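Local structure of GTP pyrophosphokinase YjbM (Bacillus subtilis, 5DEC) at residues Y166-S169 against G170-E174. The protein makes the alarmones pppGpp and ppGpp, mediators of the stringent response, by transferring pyrophosphate from ATP to GTP or GDP, and works as an allosterically regulated homotetramer. Numbering follows the deposited sequence.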
ATOM      1  N   TYR B 166      11.801  11.779  24.631  1.00 28.10           N
ATOM      2  CA  TYR B 166      10.691  12.669  24.316  1.00 28.53           C
ATOM      3  C   TYR B 166       9.812  12.887  25.541  1.00 30.20           C
ATOM      4  O   TYR B 166       9.502  14.019  25.864  1.00 35.40           O
ATOM      5  CB  TYR B 166       9.838  12.117  23.173  1.00 31.41           C
ATOM      6  CG  TYR B 166       8.616  12.965  22.923  1.00 39.87           C
ATOM      7  CD1 TYR B 166       8.696  14.120  22.149  1.00 48.89           C
ATOM      8  CD2 TYR B 166       7.395  12.656  23.519  1.00 41.52           C
ATOM      9  CE1 TYR B 166       7.577  14.917  21.930  1.00 52.94           C
ATOM     10  CE2 TYR B 166       6.274  13.454  23.311  1.00 51.60           C
ATOM     11  CZ  TYR B 166       6.374  14.577  22.518  1.00 54.56           C
ATOM     12  OH  TYR B 166       5.261  15.363  22.312  1.00 63.05           O
ATOM     13  N   LYS B 167       9.398  11.808  26.212  1.00 22.63           N
ATOM     14  CA  LYS B 167       8.569  11.941  27.398  1.00 28.71           C
ATOM     15  C   LYS B 167       9.206  12.814  28.501  1.00 37.12           C
ATOM     16  O   LYS B 167       8.513  13.580  29.168  1.00 31.54           O
ATOM     17  CB  LYS B 167       8.246  10.576  27.993  1.00 35.49           C
ATOM     18  CG  LYS B 167       7.452  10.723  29.286  1.00 48.20           C
ATOM     19  CD  LYS B 167       7.011   9.423  29.897  1.00 56.05           C
ATOM     20  CE  LYS B 167       6.023   9.697  31.019  1.00 65.85           C
ATOM     21  NZ  LYS B 167       6.653  10.532  32.083  1.00 71.93           N
ATOM     22  N   TYR B 168      10.522  12.715  28.662  1.00 27.20           N
ATOM     23  CA  TYR B 168      11.225  13.428  29.733  1.00 33.37           C
ATOM     24  C   TYR B 168      11.982  14.641  29.250  1.00 30.78           C
ATOM     25  O   TYR B 168      12.831  15.168  29.977  1.00 30.22           O
ATOM     26  CB  TYR B 168      12.210  12.487  30.427  1.00 30.65           C
ATOM     27  CG  TYR B 168      11.565  11.456  31.300  1.00 27.27           C
ATOM     28  CD1 TYR B 168      10.983  11.814  32.509  1.00 34.37           C
ATOM     29  CD2 TYR B 168      11.545  10.119  30.928  1.00 32.17           C
ATOM     30  CE1 TYR B 168      10.394  10.862  33.328  1.00 39.85           C
ATOM     31  CE2 TYR B 168      10.964   9.169  31.733  1.00 40.75           C
ATOM     32  CZ  TYR B 168      10.391   9.542  32.935  1.00 46.06           C
ATOM     33  OH  TYR B 168       9.812   8.583  33.736  1.00 48.19           O
ATOM     34  N   SER B 169      11.666  15.080  28.034  1.00 30.66           N
ATOM     35  CA  SER B 169      12.273  16.265  27.441  1.00 36.09           C
ATOM     36  C   SER B 169      13.786  16.274  27.542  1.00 36.35           C
ATOM     37  O   SER B 169      14.389  17.308  27.863  1.00 37.04           O
ATOM     38  CB  SER B 169      11.711  17.543  28.096  1.00 35.58           C
ATOM     39  OG  SER B 169      10.292  17.550  28.028  1.00 36.54           O
ATOM     40  N   GLY B 170      14.393  15.114  27.309  1.00 33.10           N
ATOM     41  CA  GLY B 170      15.835  15.027  27.220  1.00 30.48           C
ATOM     42  C   GLY B 170      16.508  14.829  28.564  1.00 35.25           C
ATOM     43  O   GLY B 170      17.733  14.795  28.645  1.00 36.01           O
ATOM     44  N   ASN B 171      15.720  14.703  29.627  1.00 28.52           N
ATOM     45  CA  ASN B 171      16.292  14.529  30.971  1.00 26.38           C
ATOM     46  C   ASN B 171      15.668  13.334  31.647  1.00 31.38           C
ATOM     47  O   ASN B 171      14.788  13.473  32.485  1.00 27.59           O
ATOM     48  CB  ASN B 171      16.033  15.814  31.795  1.00 29.04           C
ATOM     49  CG  ASN B 171      16.553  15.739  33.235  1.00 32.34           C
ATOM     50  OD1 ASN B 171      17.401  14.905  33.593  1.00 29.83           O
ATOM     51  ND2 ASN B 171      16.014  16.613  34.082  1.00 32.57           N
ATOM     52  N   ILE B 172      16.151  12.145  31.293  1.00 30.16           N
ATOM     53  CA  ILE B 172      15.623  10.919  31.852  1.00 28.81           C
ATOM     54  C   ILE B 172      16.166  10.772  33.269  1.00 28.73           C
ATOM     55  O   ILE B 172      17.375  10.845  33.460  1.00 30.22           O
ATOM     56  CB  ILE B 172      16.018   9.693  30.966  1.00 25.80           C
ATOM     57  CG1 ILE B 172      15.456   9.859  29.550  1.00 22.88           C
ATOM     58  CG2 ILE B 172      15.481   8.407  31.547  1.00 27.20           C
ATOM     59  CD1 ILE B 172      15.977   8.789  28.559  1.00 26.51           C
ATOM     60  N   PRO B 173      15.281  10.512  34.252  1.00 27.98           N
ATOM     61  CA  PRO B 173      15.701  10.390  35.646  1.00 40.60           C
ATOM     62  C   PRO B 173      16.661   9.232  35.790  1.00 38.29           C
ATOM     63  O   PRO B 173      16.583   8.270  35.034  1.00 33.02           O
ATOM     64  CB  PRO B 173      14.391  10.134  36.403  1.00 41.52           C
ATOM     65  CG  PRO B 173      13.324  10.616  35.507  1.00 33.74           C
ATOM     66  CD  PRO B 173      13.825  10.364  34.102  1.00 29.44           C
ATOM     67  N   GLU B 174      17.550   9.316  36.764  1.00 32.52           N
ATOM     68  CA  GLU B 174      18.649   8.373  36.817  1.00 36.17           C
ATOM     69  C   GLU B 174      18.158   6.947  37.039  1.00 29.53           C
ATOM     70  O   GLU B 174      18.740   6.026  36.492  1.00 34.09           O
ATOM     71  CB  GLU B 174      19.643   8.774  37.923  1.00 46.70           C
ATOM     72  CG  GLU B 174      21.079   8.372  37.597  1.00 63.60           C
ATOM     73  CD  GLU B 174      21.651   9.184  36.428  1.00 80.69           C
ATOM     74  OE1 GLU B 174      21.194  10.328  36.198  1.00 83.32           O
ATOM     75  OE2 GLU B 174      22.539   8.663  35.719  1.00 84.70           O
TER
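A type I' beta turn from Tyr168 to Asn171 overlaps a Schellman motif, closing helix 152-167 and sending the chain on to helix 174-202. Asn171 N donates to Tyr168 O at 2.9 Å with an N-H...O angle of 157°, reaching the oxygen from above the carbonyl plane. Ser169 and Gly170, the central pair, both have positive phi; Gly170 suits its place because a side chain there would run into Ser169 O. Ser169 is the C' residue of the Schellman motif, its N bonded at 3.2 Å to Tyr166 O, while Gly170 N goes back to Asn165 O. Beyond the turn the ring of Pro173 restricts phi just before the next helix and offers CD, next to its nitrogen, to Tyr168. This CD sits 3.5 Å from the centroid of the Tyr168 ring, 9° off the normal, a CH-pi contact. Tyr168 CG lies anti to its own carbonyl carbon (chi1 -73°), which turns one face of the ring to Pro173, while CD2 touches Ile172 CG1 at 4.2 Å. Ile172 is buried against Leu164 and Leu180, and Val201 of a second subunit also packs on Tyr168. A serine in place of Tyr168 would probably leave Pro173 CD without its aromatic partner and weaken this subunit contact. Backbone bonds thus set the reversal, and a mildly polarised proline C-H on an electron-rich ring probably adds to the packing beside it.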